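Local atomic coordinates of putative uncharacterized protein PH0594 (Pyrococcus horikoshii, PDB entry 4HXF), a protein that probably cleaves peptides as an acylaminoacyl peptidase, a serine protease of the prolyl oligopeptidase family that assembles into a self-compartmentalizing hexamer. Residues A[320-325]-A[341-346]; A[46-51]-A[336-341]; A[245-250]-A[256-261]. All blocks are in the same frame, centred on the assembly; numbering follows the deposited sequence. Where two conformers were deposited one is given.

Contact 1: A[320-325]-A[341-346]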
ATOM      1  N   THR A 320       2.040 -45.714 -15.956  1.00 17.31           N
ATOM      2  CA  THR A 320       2.359 -45.609 -14.527  1.00 18.61           C
ATOM      3  C   THR A 320       3.401 -44.530 -14.177  1.00 19.43           C
ATOM      4  O   THR A 320       3.775 -44.444 -13.026  1.00 18.69           O
ATOM      5  CB  THR A 320       2.841 -46.967 -13.970  1.00 18.26           C
ATOM      6  OG1 THR A 320       4.057 -47.400 -14.640  1.00 18.64           O
ATOM      7  CG2 THR A 320       1.762 -48.010 -14.081  1.00 19.20           C
ATOM      8  N   ARG A 321       3.886 -43.741 -15.120  1.00 18.27           N
ATOM      9  CA  ARG A 321       4.884 -42.670 -14.867  1.00 17.49           C
ATOM     10  C   ARG A 321       4.600 -41.444 -15.732  1.00 17.26           C
ATOM     11  O   ARG A 321       4.494 -41.563 -16.950  1.00 17.37           O
ATOM     12  CB  ARG A 321       6.331 -43.106 -15.244  1.00 18.81           C
ATOM     13  CG  ARG A 321       6.939 -44.070 -14.181  1.00 21.56           C
ATOM     14  CD  ARG A 321       7.185 -43.327 -12.862  1.00 22.18           C
ATOM     15  NE  ARG A 321       8.302 -42.354 -12.981  1.00 25.39           N
ATOM     16  CZ  ARG A 321       9.606 -42.599 -12.739  1.00 23.90           C
ATOM     17  NH1 ARG A 321      10.561 -41.667 -12.998  1.00 20.80           N
ATOM     18  NH2 ARG A 321       9.951 -43.794 -12.248  1.00 26.65           N
ATOM     19  N   PRO A 322       4.573 -40.295 -15.116  1.00 16.45           N
ATOM     20  CA  PRO A 322       4.658 -39.056 -15.902  1.00 15.98           C
ATOM     21  C   PRO A 322       5.889 -39.037 -16.731  1.00 15.16           C
ATOM     22  O   PRO A 322       6.879 -39.737 -16.474  1.00 15.76           O
ATOM     23  CB  PRO A 322       4.699 -37.940 -14.839  1.00 16.85           C
ATOM     24  CG  PRO A 322       4.043 -38.562 -13.581  1.00 17.39           C
ATOM     25  CD  PRO A 322       4.470 -40.025 -13.649  1.00 16.50           C
ATOM     26  N   ALA A 323       5.886 -38.127 -17.703  1.00 15.47           N
ATOM     27  CA  ALA A 323       6.959 -38.012 -18.681  1.00 15.27           C
ATOM     28  C   ALA A 323       8.314 -37.841 -18.027  1.00 15.59           C
ATOM     29  O   ALA A 323       8.503 -37.104 -17.064  1.00 17.31           O
ATOM     30  CB  ALA A 323       6.746 -36.795 -19.645  1.00 17.96           C
ATOM     31  N   GLU A 324       9.279 -38.503 -18.635  1.00 14.86           N
ATOM     32  CA  GLU A 324      10.687 -38.258 -18.395  1.00 15.62           C
ATOM     33  C   GLU A 324      11.342 -38.057 -19.748  1.00 15.84           C
ATOM     34  O   GLU A 324      10.835 -38.472 -20.775  1.00 15.79           O
ATOM     35  CB  GLU A 324      11.395 -39.424 -17.623  1.00 15.17           C
ATOM     36  CG  GLU A 324      10.874 -39.729 -16.235  1.00 14.88           C
ATOM     37  CD  GLU A 324      11.245 -38.734 -15.141  1.00 14.52           C
ATOM     38  OE1 GLU A 324      10.650 -38.850 -14.043  1.00 14.54           O
ATOM     39  OE2 GLU A 324      12.152 -37.853 -15.341  1.00 14.34           O
ATOM     40  N   LEU A 325      12.578 -37.564 -19.757  1.00 17.02           N
ATOM     41  CA  LEU A 325      13.308 -37.269 -20.997  1.00 18.24           C
ATOM     42  C   LEU A 325      14.233 -38.397 -21.322  1.00 17.80           C
ATOM     43  O   LEU A 325      14.861 -39.047 -20.427  1.00 18.08           O
ATOM     44  CB  LEU A 325      14.131 -35.966 -20.895  1.00 19.95           C
ATOM     45  CG  LEU A 325      14.706 -35.311 -22.170  1.00 23.17           C
ATOM     46  CD1 LEU A 325      13.585 -34.758 -23.074  1.00 21.31           C
ATOM     47  CD2 LEU A 325      15.719 -34.234 -21.666  1.00 29.00           C
ATOM     48  N   LEU A 341      12.353 -41.135  -7.213  1.00 17.32           N
ATOM     49  CA  LEU A 341      12.337 -41.336  -5.771  1.00 18.61           C
ATOM     50  C   LEU A 341      10.946 -41.389  -5.235  1.00 18.77           C
ATOM     51  O   LEU A 341      10.670 -42.197  -4.324  1.00 22.91           O
ATOM     52  CB  LEU A 341      13.210 -40.308  -5.048  1.00 17.53           C
ATOM     53  CG  LEU A 341      14.701 -40.204  -5.468  1.00 19.14           C
ATOM     54  CD1 LEU A 341      15.459 -39.176  -4.656  1.00 17.96           C
ATOM     55  CD2 LEU A 341      15.364 -41.578  -5.336  1.00 23.09           C
ATOM     56  N   ILE A 342      10.045 -40.542  -5.714  1.00 19.87           N
ATOM     57  CA  ILE A 342       8.638 -40.644  -5.387  1.00 21.58           C
ATOM     58  C   ILE A 342       8.081 -42.019  -5.702  1.00 22.00           C
ATOM     59  O   ILE A 342       7.349 -42.668  -4.857  1.00 21.47           O
ATOM     60  CB  ILE A 342       7.801 -39.547  -6.044  1.00 25.85           C
ATOM     61  CG1 ILE A 342       8.150 -38.220  -5.372  1.00 29.78           C
ATOM     62  CG2 ILE A 342       6.296 -39.865  -5.892  1.00 29.84           C
ATOM     63  CD1 ILE A 342       7.499 -38.085  -3.958  1.00 36.76           C
ATOM     64  N   PHE A 343       8.322 -42.484  -6.887  1.00 20.19           N
ATOM     65  CA  PHE A 343       7.694 -43.707  -7.282  1.00 21.15           C
ATOM     66  C   PHE A 343       8.233 -44.958  -6.624  1.00 25.37           C
ATOM     67  O   PHE A 343       7.525 -45.989  -6.660  1.00 29.03           O
ATOM     68  CB  PHE A 343       7.513 -43.825  -8.774  1.00 20.31           C
ATOM     69  CG  PHE A 343       6.347 -42.985  -9.270  1.00 19.02           C
ATOM     70  CD1 PHE A 343       6.547 -41.748  -9.829  1.00 20.81           C
ATOM     71  CD2 PHE A 343       5.046 -43.470  -9.208  1.00 20.57           C
ATOM     72  CE1 PHE A 343       5.479 -40.963 -10.272  1.00 20.87           C
ATOM     73  CE2 PHE A 343       3.962 -42.687  -9.690  1.00 21.01           C
ATOM     74  CZ  PHE A 343       4.167 -41.434 -10.188  1.00 21.19           C
ATOM     75  N   LYS A 344       9.456 -44.909  -6.060  1.00 25.98           N
ATOM     76  CA  LYS A 344       9.925 -45.980  -5.196  1.00 27.15           C
ATOM     77  C   LYS A 344       9.030 -46.178  -3.987  1.00 28.09           C
ATOM     78  O   LYS A 344       9.066 -47.230  -3.381  1.00 30.38           O
ATOM     79  CB  LYS A 344      11.376 -45.699  -4.747  1.00 30.66           C
ATOM     80  CG  LYS A 344      12.348 -46.153  -5.815  1.00 35.17           C
ATOM     81  N   LYS A 345       8.267 -45.170  -3.576  1.00 26.67           N
ATOM     82  CA  LYS A 345       7.429 -45.244  -2.385  0.50 30.58           C
ATOM     83  C   LYS A 345       5.928 -45.301  -2.678  1.00 28.56           C
ATOM     84  O   LYS A 345       5.121 -45.424  -1.780  1.00 34.52           O
ATOM     85  CB  LYS A 345       7.693 -44.030  -1.466  0.50 33.16           C
ATOM     86  CG  LYS A 345       9.112 -43.980  -0.874  0.50 37.75           C
ATOM     87  CD  LYS A 345       9.415 -42.652  -0.176  0.50 35.89           C
ATOM     88  CE  LYS A 345      10.897 -42.211  -0.339  0.50 37.21           C
ATOM     89  NZ  LYS A 345      11.917 -43.047   0.329  0.50 34.82           N
ATOM     90  N   LEU A 346       5.527 -45.144  -3.923  1.00 23.67           N
ATOM     91  CA  LEU A 346       4.188 -44.994  -4.255  1.00 24.27           C
ATOM     92  C   LEU A 346       3.853 -46.141  -5.194  1.00 28.07           C
ATOM     93  O   LEU A 346       4.423 -46.277  -6.305  1.00 26.65           O
ATOM     94  CB  LEU A 346       3.999 -43.655  -5.032  1.00 24.33           C
ATOM     95  CG  LEU A 346       2.634 -43.156  -5.262  1.00 25.48           C
ATOM     96  CD1 LEU A 346       1.890 -43.008  -3.935  1.00 23.49           C
ATOM     97  CD2 LEU A 346       2.610 -41.816  -6.031  1.00 24.51           C
TER
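Phe343 meets Arg321, Pro322 and the Thr320 carbonyl from the end of the short helix 340-343. Earlier in that helix, Leu341 and Ile342 turn to the second subunit, where they pack on Arg116 and Ile165 of that chain. Phe343 then points at 320-325. Arg321 CD lies over one face of its ring, nearer the CD1 border than the middle, with CD 3.5 Å from Phe343 CD1. This is a CH-pi contact, and Arg321 CD stands 3.8 Å from the centroid of the Phe343 ring. Two bends in the arginine chain (chi2 -68°, chi3 -70°) fold CD and NE back along the ring. Arg321 NE follows at 3.7 Å from Phe343 CD1, and the guanidinium plane is only 3° from the ring plane. The arginine and phenylalanine side chains run antiparallel alongside each other. Thr320 O sits over the same face as Arg321 CD, 3.8 Å from Phe343 CE2. Pro322 CD, on that same side, reaches the far end of the ring, 3.6 Å from Phe343 CE1. The ring of Phe343 also meets that of Phe14. After Phe343 the chain leaves the contact. Two acids hold the Arg321 tip. Arg321 NH1 donates to Glu324 OE1 at 3.0 Å, in the guanidinium plane but from above the carboxylate plane. The same NH1 also forms a salt bridge with Asp337. The aliphatic part of the arginine therefore serves the aromatic ring, while its charge is met by two carboxylates. The union of loop and helix rests on CH-pi and apolar contact, with ionic bonds at its border fixing the arginine.

Contact 2: A[46-51]-A[336-341]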
ATOM      1  N   VAL A  46      15.283 -25.938 -17.520  1.00 12.96           N
ATOM      2  CA  VAL A  46      16.481 -26.702 -17.216  1.00 14.39           C
ATOM      3  C   VAL A  46      17.231 -26.885 -18.509  1.00 15.28           C
ATOM      4  O   VAL A  46      16.642 -27.218 -19.546  1.00 17.00           O
ATOM      5  CB  VAL A  46      16.125 -28.080 -16.583  1.00 15.14           C
ATOM      6  CG1 VAL A  46      17.439 -28.851 -16.236  1.00 15.01           C
ATOM      7  CG2 VAL A  46      15.199 -27.850 -15.368  1.00 14.47           C
ATOM      8  N   ILE A  47      18.516 -26.637 -18.478  1.00 15.77           N
ATOM      9  CA  ILE A  47      19.404 -26.816 -19.645  1.00 15.96           C
ATOM     10  C   ILE A  47      20.402 -27.848 -19.265  1.00 17.32           C
ATOM     11  O   ILE A  47      21.154 -27.724 -18.251  1.00 17.60           O
ATOM     12  CB  ILE A  47      20.128 -25.500 -19.999  1.00 19.06           C
ATOM     13  CG1 ILE A  47      19.036 -24.394 -20.319  1.00 19.61           C
ATOM     14  CG2 ILE A  47      21.120 -25.694 -21.143  1.00 18.91           C
ATOM     15  CD1 ILE A  47      19.481 -23.015 -19.979  1.00 26.24           C
ATOM     16  N   GLU A  48      20.388 -28.935 -20.025  1.00 17.30           N
ATOM     17  CA  GLU A  48      21.341 -30.022 -19.783  1.00 23.83           C
ATOM     18  C   GLU A  48      22.369 -30.126 -20.833  1.00 26.18           C
ATOM     19  O   GLU A  48      22.078 -30.006 -22.045  1.00 26.61           O
ATOM     20  CB  GLU A  48      20.712 -31.366 -19.694  1.00 29.33           C
ATOM     21  CG  GLU A  48      19.695 -31.326 -18.668  1.00 31.77           C
ATOM     22  CD  GLU A  48      19.404 -32.674 -18.062  1.00 35.66           C
ATOM     23  OE1 GLU A  48      20.040 -33.733 -18.344  1.00 33.99           O
ATOM     24  OE2 GLU A  48      18.430 -32.601 -17.314  1.00 23.95           O
ATOM     25  N   ASN A  49      23.601 -30.356 -20.385  1.00 28.06           N
ATOM     26  CA  ASN A  49      24.680 -30.446 -21.408  1.00 34.39           C
ATOM     27  C   ASN A  49      25.031 -31.886 -21.462  1.00 39.20           C
ATOM     28  O   ASN A  49      25.571 -32.360 -20.475  1.00 46.03           O
ATOM     29  CB  ASN A  49      25.962 -29.667 -21.084  1.00 44.51           C
ATOM     30  CG  ASN A  49      27.057 -29.917 -22.165  1.00 51.24           C
ATOM     31  OD1 ASN A  49      27.523 -31.043 -22.360  1.00 52.86           O
ATOM     32  ND2 ASN A  49      27.325 -28.912 -22.946  1.00 43.12           N
ATOM     33  N   LEU A  50      24.781 -32.527 -22.626  1.00 41.28           N
ATOM     34  CA  LEU A  50      24.829 -33.981 -22.774  1.00 42.39           C
ATOM     35  C   LEU A  50      26.336 -34.403 -22.712  1.00 54.35           C
ATOM     36  O   LEU A  50      26.658 -35.504 -22.310  1.00 54.82           O
ATOM     37  CB  LEU A  50      24.147 -34.409 -24.073  1.00 46.78           C
ATOM     38  CG  LEU A  50      22.675 -34.046 -24.214  1.00 38.57           C
ATOM     39  CD1 LEU A  50      22.183 -34.035 -25.669  1.00 40.24           C
ATOM     40  CD2 LEU A  50      21.897 -34.988 -23.339  1.00 47.55           C
ATOM     41  N   GLU A  51      27.227 -33.466 -23.071  1.00 60.09           N
ATOM     42  CA  GLU A  51      28.625 -33.462 -22.574  1.00 74.62           C
ATOM     43  C   GLU A  51      28.890 -33.822 -21.069  1.00 82.48           C
ATOM     44  O   GLU A  51      29.793 -34.619 -20.837  1.00101.91           O
ATOM     45  N   THR A 336      16.508 -38.493 -17.775  1.00 18.53           N
ATOM     46  CA  THR A 336      16.070 -37.852 -16.479  1.00 18.23           C
ATOM     47  C   THR A 336      15.350 -38.930 -15.667  1.00 17.10           C
ATOM     48  O   THR A 336      14.735 -39.877 -16.213  1.00 17.66           O
ATOM     49  CB  THR A 336      15.215 -36.617 -16.622  1.00 15.90           C
ATOM     50  OG1 THR A 336      13.913 -36.942 -17.154  1.00 16.36           O
ATOM     51  CG2 THR A 336      15.815 -35.504 -17.468  1.00 16.77           C
ATOM     52  N   ASP A 337      15.270 -38.713 -14.345  1.00 17.20           N
ATOM     53  CA  ASP A 337      14.549 -39.562 -13.488  1.00 16.89           C
ATOM     54  C   ASP A 337      13.922 -38.719 -12.327  1.00 15.94           C
ATOM     55  O   ASP A 337      14.111 -38.994 -11.135  1.00 15.62           O
ATOM     56  CB  ASP A 337      15.414 -40.646 -12.872  1.00 20.33           C
ATOM     57  CG  ASP A 337      14.593 -41.737 -12.219  1.00 25.46           C
ATOM     58  OD1 ASP A 337      13.424 -41.932 -12.573  1.00 30.59           O
ATOM     59  OD2 ASP A 337      15.159 -42.402 -11.326  1.00 35.91           O
ATOM     60  N   TYR A 338      13.252 -37.639 -12.707  1.00 14.32           N
ATOM     61  CA  TYR A 338      12.713 -36.686 -11.723  1.00 15.35           C
ATOM     62  C   TYR A 338      11.805 -37.298 -10.699  1.00 15.17           C
ATOM     63  O   TYR A 338      11.932 -36.973  -9.524  1.00 14.82           O
ATOM     64  CB  TYR A 338      11.955 -35.527 -12.370  1.00 15.32           C
ATOM     65  CG  TYR A 338      12.849 -34.440 -12.911  1.00 17.26           C
ATOM     66  CD1 TYR A 338      13.374 -34.502 -14.177  1.00 16.05           C
ATOM     67  CD2 TYR A 338      13.273 -33.416 -12.103  1.00 16.46           C
ATOM     68  CE1 TYR A 338      14.215 -33.538 -14.695  1.00 15.71           C
ATOM     69  CE2 TYR A 338      14.185 -32.478 -12.583  1.00 15.24           C
ATOM     70  CZ  TYR A 338      14.604 -32.515 -13.879  1.00 14.35           C
ATOM     71  OH  TYR A 338      15.481 -31.585 -14.321  1.00 15.49           O
ATOM     72  N   ASN A 339      10.943 -38.254 -11.111  1.00 14.23           N
ATOM     73  CA  ASN A 339       9.968 -38.843 -10.197  1.00 14.83           C
ATOM     74  C   ASN A 339      10.340 -40.204  -9.628  1.00 15.69           C
ATOM     75  O   ASN A 339       9.540 -40.880  -9.028  1.00 14.30           O
ATOM     76  CB  ASN A 339       8.562 -38.851 -10.809  1.00 14.64           C
ATOM     77  CG  ASN A 339       8.049 -37.448 -11.136  1.00 14.43           C
ATOM     78  OD1 ASN A 339       8.055 -36.624 -10.264  1.00 15.86           O
ATOM     79  ND2 ASN A 339       7.660 -37.205 -12.398  1.00 15.06           N
ATOM     80  N   GLY A 340      11.602 -40.577  -9.911  1.00 16.55           N
ATOM     81  CA  GLY A 340      12.098 -41.892  -9.505  1.00 16.98           C
ATOM     82  C   GLY A 340      12.051 -42.143  -8.020  1.00 18.95           C
ATOM     83  O   GLY A 340      11.736 -43.273  -7.590  1.00 18.86           O
ATOM     84  N   LEU A 341      12.353 -41.135  -7.213  1.00 17.32           N
ATOM     85  CA  LEU A 341      12.337 -41.336  -5.771  1.00 18.61           C
ATOM     86  C   LEU A 341      10.946 -41.389  -5.235  1.00 18.77           C
ATOM     87  O   LEU A 341      10.670 -42.197  -4.324  1.00 22.91           O
ATOM     88  CB  LEU A 341      13.210 -40.308  -5.048  1.00 17.53           C
ATOM     89  CG  LEU A 341      14.701 -40.204  -5.468  1.00 19.14           C
ATOM     90  CD1 LEU A 341      15.459 -39.176  -4.656  1.00 17.96           C
ATOM     91  CD2 LEU A 341      15.364 -41.578  -5.336  1.00 23.09           C
TER
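Val46 and Tyr338 meet where the first and last sheets of the seven-bladed beta-propeller come together. Strand 40-49 belongs to the first blade, and 336-341 follows the last strand of the seventh. The two side chains point at each other. Tyr338 OH reaches both valine methyls and lies 3.9 Å from Val46 CG1. Next to this pair, the carboxylate end of Glu48 reaches Thr336, with Glu48 OE2 3.9 Å from the methyl CG2 of Thr336. The glutamate chain is stretched out past CG, which carries the carboxylate across to the segment that follows the seventh blade.

All four residues are buried, and the polar ends are satisfied by a second shell. Tyr29 OH is hydrogen-bonded to both Glu48 OE2 and Tyr338 OH, so it joins the two halves. Arg55 of strand 54-59 forms a salt bridge with Glu48 OE2, which should favour a charged carboxylate there. On the side of 336-341, a type I turn from Asp337 to Gly340 leads into the helix. Thr336 turns its methyl to Glu48 and its hydroxyl to Glu324: Thr336 OG1 is hydrogen-bonded to Glu324 OE2, which also accepts the N-H of Tyr338.

Contact 3: A[245-250]-A[256-261]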
ATOM      1  N   LYS A 245      -2.347 -35.894 -41.805  1.00 15.59           N
ATOM      2  CA  LYS A 245      -1.083 -36.402 -42.281  1.00 16.47           C
ATOM      3  C   LYS A 245      -0.052 -35.260 -42.449  1.00 15.61           C
ATOM      4  O   LYS A 245      -0.234 -34.151 -42.040  1.00 17.56           O
ATOM      5  CB  LYS A 245      -1.277 -37.081 -43.639  1.00 18.05           C
ATOM      6  CG  LYS A 245      -2.334 -38.183 -43.709  1.00 24.39           C
ATOM      7  CD  LYS A 245      -2.078 -39.392 -42.768  1.00 28.31           C
ATOM      8  CE  LYS A 245      -3.161 -40.508 -42.990  1.00 36.64           C
ATOM      9  NZ  LYS A 245      -3.027 -41.302 -44.280  1.00 35.70           N
ATOM     10  N   ILE A 246       1.109 -35.580 -42.918  1.00 15.19           N
ATOM     11  CA  ILE A 246       2.164 -34.581 -43.163  1.00 15.40           C
ATOM     12  C   ILE A 246       2.700 -34.716 -44.627  1.00 15.99           C
ATOM     13  O   ILE A 246       2.755 -35.813 -45.234  1.00 16.86           O
ATOM     14  CB  ILE A 246       3.335 -34.693 -42.138  1.00 17.41           C
ATOM     15  CG1 ILE A 246       3.880 -36.107 -42.143  1.00 18.48           C
ATOM     16  CG2 ILE A 246       2.864 -34.098 -40.813  1.00 17.84           C
ATOM     17  CD1 ILE A 246       4.947 -36.324 -41.060  1.00 18.47           C
ATOM     18  N   TYR A 247       3.108 -33.583 -45.176  1.00 15.05           N
ATOM     19  CA  TYR A 247       3.547 -33.394 -46.525  1.00 16.20           C
ATOM     20  C   TYR A 247       4.745 -32.439 -46.542  1.00 16.83           C
ATOM     21  O   TYR A 247       4.830 -31.526 -45.687  1.00 15.67           O
ATOM     22  CB  TYR A 247       2.467 -32.727 -47.381  1.00 17.00           C
ATOM     23  CG  TYR A 247       1.169 -33.454 -47.380  1.00 17.44           C
ATOM     24  CD1 TYR A 247       0.881 -34.308 -48.390  1.00 20.97           C
ATOM     25  CD2 TYR A 247       0.262 -33.295 -46.379  1.00 18.42           C
ATOM     26  CE1 TYR A 247      -0.293 -35.054 -48.362  1.00 21.85           C
ATOM     27  CE2 TYR A 247      -0.893 -33.968 -46.343  1.00 19.22           C
ATOM     28  CZ  TYR A 247      -1.156 -34.891 -47.330  1.00 22.28           C
ATOM     29  OH  TYR A 247      -2.335 -35.592 -47.258  1.00 26.58           O
ATOM     30  N   ILE A 248       5.666 -32.702 -47.450  1.00 17.98           N
ATOM     31  CA  ILE A 248       6.819 -31.808 -47.685  1.00 20.44           C
ATOM     32  C   ILE A 248       6.467 -31.004 -48.915  1.00 22.87           C
ATOM     33  O   ILE A 248       6.081 -31.557 -49.961  1.00 22.91           O
ATOM     34  CB  ILE A 248       8.124 -32.638 -47.848  1.00 26.32           C
ATOM     35  CG1 ILE A 248       8.540 -33.220 -46.448  1.00 30.75           C
ATOM     36  CG2 ILE A 248       9.240 -31.785 -48.481  1.00 28.53           C
ATOM     37  CD1 ILE A 248       9.617 -34.348 -46.586  1.00 30.10           C
ATOM     38  N   TYR A 249       6.638 -29.695 -48.823  1.00 19.25           N
ATOM     39  CA  TYR A 249       6.404 -28.813 -49.942  1.00 22.36           C
ATOM     40  C   TYR A 249       7.689 -28.071 -50.331  1.00 24.83           C
ATOM     41  O   TYR A 249       8.219 -27.304 -49.565  1.00 23.77           O
ATOM     42  CB  TYR A 249       5.279 -27.867 -49.666  1.00 23.43           C
ATOM     43  CG  TYR A 249       5.065 -26.861 -50.762  1.00 27.47           C
ATOM     44  CD1 TYR A 249       4.606 -27.248 -52.029  1.00 31.41           C
ATOM     45  CD2 TYR A 249       5.237 -25.529 -50.509  1.00 34.97           C
ATOM     46  CE1 TYR A 249       4.372 -26.303 -53.022  1.00 34.33           C
ATOM     47  CE2 TYR A 249       5.006 -24.604 -51.463  1.00 40.80           C
ATOM     48  CZ  TYR A 249       4.591 -24.987 -52.706  1.00 38.06           C
ATOM     49  OH  TYR A 249       4.399 -23.976 -53.590  1.00 49.77           O
ATOM     50  N   ASP A 250       8.101 -28.249 -51.592  1.00 28.86           N
ATOM     51  CA  ASP A 250       9.278 -27.490 -52.084  1.00 34.40           C
ATOM     52  C   ASP A 250       9.049 -26.945 -53.483  1.00 39.98           C
ATOM     53  O   ASP A 250      10.015 -26.733 -54.244  1.00 35.91           O
ATOM     54  CB  ASP A 250      10.412 -28.448 -52.105  1.00 33.32           C
ATOM     55  CG  ASP A 250      10.181 -29.585 -53.094  1.00 39.56           C
ATOM     56  OD1 ASP A 250       9.184 -29.605 -53.862  1.00 32.30           O
ATOM     57  OD2 ASP A 250      10.999 -30.505 -53.060  1.00 55.72           O
ATOM     58  N   ILE A 256       4.339 -37.989 -47.279  1.00 31.02           N
ATOM     59  CA  ILE A 256       5.334 -38.944 -46.945  1.00 32.01           C
ATOM     60  C   ILE A 256       4.768 -40.152 -46.142  1.00 29.63           C
ATOM     61  O   ILE A 256       5.486 -41.138 -46.022  1.00 31.73           O
ATOM     62  CB  ILE A 256       6.550 -38.280 -46.313  1.00 40.40           C
ATOM     63  CG1 ILE A 256       6.091 -37.590 -45.043  1.00 31.33           C
ATOM     64  CG2 ILE A 256       7.306 -37.372 -47.342  1.00 35.66           C
ATOM     65  CD1 ILE A 256       7.121 -36.677 -44.452  1.00 38.63           C
ATOM     66  N   LEU A 257       3.501 -40.101 -45.734  1.00 26.06           N
ATOM     67  CA  LEU A 257       2.794 -41.222 -45.070  1.00 29.47           C
ATOM     68  C   LEU A 257       1.516 -41.632 -45.841  1.00 34.45           C
ATOM     69  O   LEU A 257       0.451 -41.937 -45.267  1.00 36.32           O
ATOM     70  CB  LEU A 257       2.338 -40.836 -43.679  1.00 31.39           C
ATOM     71  CG  LEU A 257       3.385 -40.219 -42.837  1.00 34.40           C
ATOM     72  CD1 LEU A 257       2.725 -39.886 -41.509  1.00 34.21           C
ATOM     73  CD2 LEU A 257       4.648 -41.122 -42.740  1.00 34.93           C
ATOM     74  N   ASP A 258       1.585 -41.554 -47.170  1.00 37.20           N
ATOM     75  CA  ASP A 258       0.389 -41.814 -48.019  1.00 43.68           C
ATOM     76  C   ASP A 258      -0.187 -43.264 -47.755  1.00 36.82           C
ATOM     77  O   ASP A 258      -1.379 -43.531 -47.916  1.00 43.07           O
ATOM     78  CB  ASP A 258       0.725 -41.674 -49.549  1.00 46.77           C
ATOM     79  CG  ASP A 258       0.729 -40.188 -50.094  1.00 58.44           C
ATOM     80  OD1 ASP A 258       0.098 -39.266 -49.500  1.00 59.50           O
ATOM     81  OD2 ASP A 258       1.341 -39.992 -51.200  1.00 58.32           O
ATOM     82  N   ASP A 259       0.684 -44.156 -47.370  1.00 29.03           N
ATOM     83  CA  ASP A 259       0.344 -45.559 -47.192  1.00 33.63           C
ATOM     84  C   ASP A 259       0.070 -46.005 -45.742  1.00 29.29           C
ATOM     85  O   ASP A 259      -0.086 -47.188 -45.482  1.00 35.40           O
ATOM     86  CB  ASP A 259       1.534 -46.359 -47.694  1.00 34.79           C
ATOM     87  N   ILE A 260       0.100 -45.068 -44.802  1.00 25.71           N
ATOM     88  CA  ILE A 260       0.001 -45.411 -43.376  1.00 21.83           C
ATOM     89  C   ILE A 260      -1.321 -44.793 -42.920  1.00 19.15           C
ATOM     90  O   ILE A 260      -1.501 -43.560 -43.013  1.00 19.52           O
ATOM     91  CB  ILE A 260       1.155 -44.841 -42.556  1.00 23.34           C
ATOM     92  CG1 ILE A 260       2.453 -45.621 -42.917  1.00 27.49           C
ATOM     93  CG2 ILE A 260       0.835 -44.962 -41.084  1.00 25.98           C
ATOM     94  CD1 ILE A 260       3.717 -45.001 -42.314  1.00 26.74           C
ATOM     95  N   ASP A 261      -2.261 -45.637 -42.542  1.00 18.80           N
ATOM     96  CA  ASP A 261      -3.632 -45.181 -42.182  1.00 16.32           C
ATOM     97  C   ASP A 261      -3.734 -44.913 -40.646  1.00 17.18           C
ATOM     98  O   ASP A 261      -4.521 -45.567 -39.924  1.00 19.11           O
ATOM     99  CB  ASP A 261      -4.701 -46.203 -42.607  1.00 16.30           C
ATOM    100  CG  ASP A 261      -6.131 -45.722 -42.430  1.00 19.77           C
ATOM    101  OD1 ASP A 261      -6.367 -44.548 -42.233  1.00 20.43           O
ATOM    102  OD2 ASP A 261      -6.983 -46.619 -42.557  1.00 20.40           O
TER
HETATM  103  O   HOH W   1      -5.643 -42.462 -43.295  1.00 34.72           O
HETATM  104  O   HOH W   2      -3.544 -44.036 -45.836  1.00 50.70           O
HETATM  105  O   HOH W   3       1.573 -38.054 -45.807  1.00 26.15           O
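Ile246, Ile248, Ile256 and Leu257 form the tight half of this contact, and Lys245 reaches over its wet half. On the apolar side, Ile246 CG1 lies 3.9 Å from Ile256 CG1 and 4.0 Å from Leu257 CD1. In both Ile246 and Ile256, CG1 is flanked by the backbone N and C (chi1 55° and 61°), which turns the two CG1 branches to each other. Those branches meet obliquely. Ile248 crosses Ile256 at about a right angle, with Ile248 CD1 3.9 Å from Ile256 CG2. The layer continues into the next blade, where Ile246 and Leu257 both touch Val264 and Phe276.

The backbone pairing beside this layer is already opening. Ile256 N still donates to Ile246 O, but weakly, at 3.4 Å. One residue on, a water takes over. It donates to Ile246 O at 2.6 Å and accepts from Leu257 N at 2.8 Å.

Farther out the contact is polar and hydrated. A type I turn from Leu257 to Ile260 brings the Ile260 carbonyl within reach of Lys245 NZ. Lys245 NZ donates to Ile260 O at 3.0 Å, tilted 29° from the carbonyl plane. The same NZ makes weak bonds to two waters. One of them donates to Asp258 O and the other to Asp261 OD1, so water links the lysine loosely to Asp261. Asp261 OD1 also accepts the N-H of Glu423, which starts helix 423-427 of the hydrolase domain. Asp244, just before this strand, and Glu263, just after the loop, bind a magnesium ion. The whole is the outer hairpin of the fifth propeller blade, strands 245-249 and 253-255, running out into the loop that leads to the inner strand of the sixth.

All three contacts belong to the beta-propeller part of the chain. The 46-51 segment of contact 2 comes first, in the first blade. Contact 3 opens and closes within the span that follows, in the fifth blade and its exit loop. The segments of contacts 1 and 2 then alternate: 320-325, 336-341 and 341-346, from the seventh blade into helix 340-343. Contacts 1 and 2 share Leu341 and that helix, have centres 13 Å apart and both touch the second subunit. Ring closure and subunit contact are thus neighbours. Contact 3 is centred 36 Å from contact 1 and 34 Å from contact 2, and touches the hydrolase domain at its Asp261 end.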